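Local atomic coordinates of nodulation protein S (Bradyrhizobium sp., PDB entry 3OFK), a protein that probably transfers methyl groups from S-adenosyl-L-methionine during Nod factor synthesis, as an N-methyltransferase made by a nodulating soil bacterium. Residues V8-D11 against Q15-E18; D25-D30 against L124-D129. One frame throughout, in Å; residues are numbered along the deposited sequence.

Interaction 1 of 2, residues V8-D11 against Q15-E18. With SAH (S-adenosyl-L-homocysteine), chain E.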
# COMPACT_ATOMS: atom_id res chain seq x y z
N VAL A 8 15.88 12.96 4.22
CA VAL A 8 16.05 13.72 2.98
C VAL A 8 14.92 14.77 2.82
O VAL A 8 13.78 14.51 3.17
CB VAL A 8 16.07 12.77 1.76
CG1 VAL A 8 15.90 13.55 0.46
CG2 VAL A 8 17.38 11.97 1.76
N SER A 9 15.26 15.94 2.30
CA SER A 9 14.28 17.02 2.15
C SER A 9 14.22 17.52 0.71
O SER A 9 15.25 17.92 0.13
CB SER A 9 14.63 18.18 3.08
OG SER A 9 13.57 19.13 3.16
N VAL A 10 13.00 17.47 0.15
CA VAL A 10 12.71 17.85 -1.26
C VAL A 10 11.57 18.91 -1.38
O VAL A 10 10.93 19.28 -0.38
CB VAL A 10 12.37 16.60 -2.10
CG1 VAL A 10 13.64 15.80 -2.39
CG2 VAL A 10 11.30 15.76 -1.40
N ASP A 11 11.34 19.41 -2.61
CA ASP A 11 10.31 20.44 -2.84
C ASP A 11 8.87 19.87 -2.96
O ASP A 11 7.89 20.57 -2.72
CB ASP A 11 10.67 21.27 -4.07
CG ASP A 11 11.87 22.18 -3.82
OD1 ASP A 11 12.36 22.22 -2.68
OD2 ASP A 11 12.31 22.87 -4.76
N GLN A 15 9.38 14.40 -6.04
CA GLN A 15 10.84 14.32 -5.88
C GLN A 15 11.23 13.37 -4.73
O GLN A 15 12.26 12.69 -4.79
CB GLN A 15 11.42 15.70 -5.64
CG GLN A 15 11.25 16.67 -6.81
CD GLN A 15 11.79 18.05 -6.47
OE1 GLN A 15 12.12 18.33 -5.33
NE2 GLN A 15 11.87 18.93 -7.47
N SER A 16 10.40 13.33 -3.70
CA SER A 16 10.58 12.44 -2.58
C SER A 16 10.56 10.99 -3.05
O SER A 16 11.46 10.20 -2.74
CB SER A 16 9.48 12.69 -1.55
OG SER A 16 9.57 11.77 -0.48
N LEU A 17 9.51 10.66 -3.81
CA LEU A 17 9.34 9.35 -4.41
C LEU A 17 10.52 8.98 -5.33
O LEU A 17 11.11 7.90 -5.19
CB LEU A 17 8.01 9.35 -5.18
CG LEU A 17 6.77 8.77 -4.49
CD1 LEU A 17 6.78 8.88 -2.98
CD2 LEU A 17 5.44 9.28 -5.06
N GLU A 18 10.84 9.89 -6.26
CA GLU A 18 11.91 9.73 -7.26
C GLU A 18 13.27 9.48 -6.59
O GLU A 18 14.11 8.71 -7.05
CB GLU A 18 11.96 11.01 -8.13
CG GLU A 18 13.11 11.12 -9.13
CD GLU A 18 13.22 12.52 -9.77
OE1 GLU A 18 13.24 13.54 -9.04
OE2 GLU A 18 13.30 12.58 -11.02
N SAH E . 3.02 -0.91 -0.80
CA SAH E . 4.45 -1.18 -0.76
CB SAH E . 5.22 0.05 -1.20
CG SAH E . 5.19 1.30 -0.34
SD SAH E . 6.33 2.63 -0.85
C SAH E . 4.96 -1.67 0.60
O SAH E . 4.26 -1.56 1.62
OXT SAH E . 6.07 -2.18 0.71
C5' SAH E . 5.04 3.70 -1.58
C4' SAH E . 4.72 3.55 -3.05
O4' SAH E . 3.53 4.28 -3.34
C3' SAH E . 5.81 4.07 -3.99
O3' SAH E . 6.02 3.14 -5.06
C2' SAH E . 5.21 5.40 -4.49
O2' SAH E . 5.68 5.74 -5.78
C1' SAH E . 3.75 5.05 -4.51
N9 SAH E . 2.77 6.17 -4.51
C8 SAH E . 2.84 7.34 -3.81
N7 SAH E . 1.72 8.05 -4.06
C5 SAH E . 0.94 7.35 -4.91
C6 SAH E . -0.33 7.64 -5.42
N6 SAH E . -0.89 8.85 -5.13
N1 SAH E . -0.91 6.73 -6.26
C2 SAH E . -0.26 5.54 -6.55
N3 SAH E . 0.98 5.25 -6.00
C4 SAH E . 1.57 6.14 -5.18
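Val10 and Ser16 bring the two backbones closest together, their CA atoms 6.0 Å apart, where the irregular chain of Val8-Asp11 runs up to the first turns of helix 13-21. The polar bond joins Asp11 N to Gln15 OE1 at 3.0 Å, with an N-H...O angle of 154° and the donor tilted from the carbonyl plane. Gln15 suits this place because its long chain can reach back beyond the start of the helix: CG lies anti to the carbonyl carbon (chi1 -64°), and the extended chain beyond it carries the amide to the loop. The amide oxygen also rests against Asp11 CB at 3.5 Å; the two side chains lie side by side, pointing the same way. Val10 supplies the apolar half. Its CB and CG1 pass over Gln15 CB, with CB to CB 3.8 Å, while CG2 presses on Ser16 CB at 3.6 Å; the small serine lets the valine branch settle close to the helix. Leu17 points the other way, into the ligand pocket, where its CD2 lies 3.5 Å from C8 of S-adenosyl-L-homocysteine. Asn12 OD1 accepts Gln15 N at the first turn of helix 13-21. This is the start of an N-terminal helix, to which the preceding chain is tied by a side-chain-to-backbone bond from Gln15 and by the valine packing.

Interaction 2 of 2, residues D25-D30 against L124-D129. With SAH (S-adenosyl-L-homocysteine), chain E.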
# COMPACT_ATOMS: atom_id res chain seq x y z
N ASP A 25 17.98 0.14 -2.40
CA ASP A 25 16.87 -0.51 -1.67
C ASP A 25 15.88 0.57 -1.27
O ASP A 25 16.03 1.20 -0.21
CB ASP A 25 17.44 -1.25 -0.45
CG ASP A 25 16.39 -2.02 0.36
OD1 ASP A 25 15.31 -2.37 -0.17
OD2 ASP A 25 16.66 -2.30 1.55
N PRO A 26 14.88 0.85 -2.13
CA PRO A 26 13.94 1.92 -1.80
C PRO A 26 13.21 1.67 -0.51
O PRO A 26 12.70 0.57 -0.29
CB PRO A 26 12.98 1.91 -2.99
CG PRO A 26 13.84 1.44 -4.13
CD PRO A 26 14.65 0.33 -3.49
N TRP A 27 13.18 2.69 0.35
CA TRP A 27 12.51 2.58 1.67
C TRP A 27 13.08 1.48 2.58
O TRP A 27 12.48 1.12 3.60
CB TRP A 27 11.00 2.40 1.49
CG TRP A 27 10.31 3.63 1.01
CD1 TRP A 27 9.82 4.65 1.77
CD2 TRP A 27 10.01 3.97 -0.35
NE1 TRP A 27 9.26 5.60 0.97
CE2 TRP A 27 9.35 5.21 -0.34
CE3 TRP A 27 10.26 3.35 -1.58
CZ2 TRP A 27 8.91 5.83 -1.50
CZ3 TRP A 27 9.80 3.96 -2.74
CH2 TRP A 27 9.13 5.19 -2.69
N ARG A 28 14.25 0.97 2.22
CA ARG A 28 14.84 -0.18 2.91
C ARG A 28 13.91 -1.40 3.06
O ARG A 28 14.05 -2.18 4.01
CB ARG A 28 15.43 0.25 4.27
CG ARG A 28 16.94 0.25 4.29
CD ARG A 28 17.45 0.17 5.74
NE ARG A 28 16.90 1.26 6.56
CZ ARG A 28 16.68 1.20 7.88
NH1 ARG A 28 16.95 0.09 8.57
NH2 ARG A 28 16.18 2.26 8.51
N LEU A 29 12.99 -1.60 2.12
CA LEU A 29 11.98 -2.68 2.24
C LEU A 29 12.58 -4.10 2.17
O LEU A 29 11.95 -5.07 2.65
CB LEU A 29 10.91 -2.54 1.15
CG LEU A 29 10.09 -1.24 1.22
CD1 LEU A 29 9.29 -1.01 -0.06
CD2 LEU A 29 9.17 -1.20 2.43
N ASP A 30 13.76 -4.23 1.58
CA ASP A 30 14.43 -5.55 1.58
C ASP A 30 15.28 -5.79 2.80
O ASP A 30 15.24 -6.86 3.38
CB ASP A 30 15.23 -5.79 0.30
CG ASP A 30 14.34 -6.18 -0.86
OD1 ASP A 30 13.51 -7.11 -0.71
OD2 ASP A 30 14.42 -5.52 -1.92
N LEU A 124 -1.08 5.96 1.16
CA LEU A 124 -2.14 6.99 1.20
C LEU A 124 -1.72 8.29 1.88
O LEU A 124 -2.25 9.35 1.55
CB LEU A 124 -3.46 6.47 1.76
CG LEU A 124 -4.24 5.37 1.03
CD1 LEU A 124 -5.51 4.98 1.87
CD2 LEU A 124 -4.65 5.78 -0.37
N TYR A 125 -0.71 8.26 2.74
CA TYR A 125 -0.22 9.51 3.33
C TYR A 125 0.55 10.43 2.36
O TYR A 125 0.83 11.58 2.70
CB TYR A 125 0.60 9.28 4.59
CG TYR A 125 1.72 8.27 4.52
CD1 TYR A 125 2.96 8.58 3.96
CD2 TYR A 125 1.56 7.00 5.08
CE1 TYR A 125 4.00 7.63 3.94
CE2 TYR A 125 2.59 6.07 5.06
CZ TYR A 125 3.79 6.38 4.49
OH TYR A 125 4.78 5.43 4.52
N TYR A 126 0.90 9.95 1.17
CA TYR A 126 1.53 10.86 0.20
C TYR A 126 0.51 11.84 -0.41
O TYR A 126 0.87 12.79 -1.07
CB TYR A 126 2.26 10.08 -0.89
CG TYR A 126 3.48 9.36 -0.37
CD1 TYR A 126 4.60 10.07 0.04
CD2 TYR A 126 3.50 7.99 -0.26
CE1 TYR A 126 5.74 9.42 0.54
CE2 TYR A 126 4.61 7.34 0.26
CZ TYR A 126 5.72 8.06 0.64
OH TYR A 126 6.78 7.37 1.14
N LEU A 127 -0.76 11.61 -0.22
CA LEU A 127 -1.75 12.53 -0.78
C LEU A 127 -1.70 13.85 -0.00
O LEU A 127 -1.26 13.89 1.15
CB LEU A 127 -3.13 11.89 -0.75
CG LEU A 127 -3.27 10.68 -1.68
CD1 LEU A 127 -4.52 9.90 -1.26
CD2 LEU A 127 -3.32 11.11 -3.15
N GLU A 128 -2.15 14.94 -0.63
CA GLU A 128 -2.00 16.27 -0.06
C GLU A 128 -2.94 16.64 1.08
O GLU A 128 -2.59 17.45 1.93
CB GLU A 128 -2.18 17.34 -1.15
CG GLU A 128 -1.14 17.26 -2.23
CD GLU A 128 -1.41 18.28 -3.31
OE1 GLU A 128 -2.15 17.95 -4.27
OE2 GLU A 128 -0.89 19.41 -3.19
N ASP A 129 -4.15 16.11 1.07
CA ASP A 129 -5.14 16.47 2.11
C ASP A 129 -6.15 15.37 2.30
O ASP A 129 -6.12 14.35 1.59
CB ASP A 129 -5.82 17.79 1.74
CG ASP A 129 -6.43 17.77 0.34
OD1 ASP A 129 -7.22 16.84 0.05
OD2 ASP A 129 -6.15 18.71 -0.42
N SAH E . 3.02 -0.91 -0.80
CA SAH E . 4.45 -1.18 -0.76
CB SAH E . 5.22 0.05 -1.20
CG SAH E . 5.19 1.30 -0.34
SD SAH E . 6.33 2.63 -0.85
C SAH E . 4.96 -1.67 0.60
O SAH E . 4.26 -1.56 1.62
OXT SAH E . 6.07 -2.18 0.71
C5' SAH E . 5.04 3.70 -1.58
C4' SAH E . 4.72 3.55 -3.05
O4' SAH E . 3.53 4.28 -3.34
C3' SAH E . 5.81 4.07 -3.99
O3' SAH E . 6.02 3.14 -5.06
C2' SAH E . 5.21 5.40 -4.49
O2' SAH E . 5.68 5.74 -5.78
C1' SAH E . 3.75 5.05 -4.51
N9 SAH E . 2.77 6.17 -4.51
C8 SAH E . 2.84 7.34 -3.81
N7 SAH E . 1.72 8.05 -4.06
C5 SAH E . 0.94 7.35 -4.91
C6 SAH E . -0.33 7.64 -5.42
N6 SAH E . -0.89 8.85 -5.13
N1 SAH E . -0.91 6.73 -6.26
C2 SAH E . -0.26 5.54 -6.55
N3 SAH E . 0.98 5.25 -6.00
C4 SAH E . 1.57 6.14 -5.18
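Trp27 NE1 offers its hydrogen to Tyr126 OH at 3.1 Å, the shortest approach between the two segments, although the N-H...O angle of 134° makes the bond weak. The hydroxyl sits at the indole edge, near its plane, and NE1 likewise meets the tyrosine ring near its own plane; the two side chains slide past each other in opposite directions, meeting at their edges. Tryptophan suits the site because its edge and its face do different work. SD of S-adenosyl-L-homocysteine lies over the centre of one face, 3.8 Å above the plane, and CH2 touches C3' of the ribose at 3.7 Å. In the methyl donor that sulfur carries a positive charge, which the ring face would probably favour. The segments belong to a Rossmann-like SAM-dependent methyltransferase: Leu124-Asp129 follows strand 115-121, with Asp129 as N-cap of helix 130-142, and Asp25-Asp30 lies in the loop leading to helix 33-46. With an alanine in place of Trp27, Tyr126 OH would probably lose its weak indole donor and the sulfur the ring face it lies over. Tyr126 turns its ring beside its backbone N (chi1 -69°), and CD2 comes 3.7 Å from C8 of the adenine, while Leu127 CD2 approaches N6. On the tryptophan side the loop is held by Asp25, whose OD1 uses its syn lone pair to accept Asp30 N at 3.0 Å, while OD2 accepts Asp31 N.

Overall arrangement
Interaction 1 closes before interaction 2 opens along the chain, and their centres are 11 Å apart on the same side of the molecule. Helix 13-21 connects them: one side meets the N-terminal chain in interaction 1, while Leu17 reaches the aromatic pair of interaction 2, its CD1 lying 3.7 Å from Tyr126 CE1. Interaction 2 spans a longer stretch of chain, joining the loop before helix 33-46 to the one after strand 115-121, a parallel strand of the mixed sheet. Both touch S-adenosyl-L-homocysteine, so the N-terminal helix and two loops cover the ligand together, while Asp80, Ala61 and Arg38 are among the residues that hydrogen-bond it.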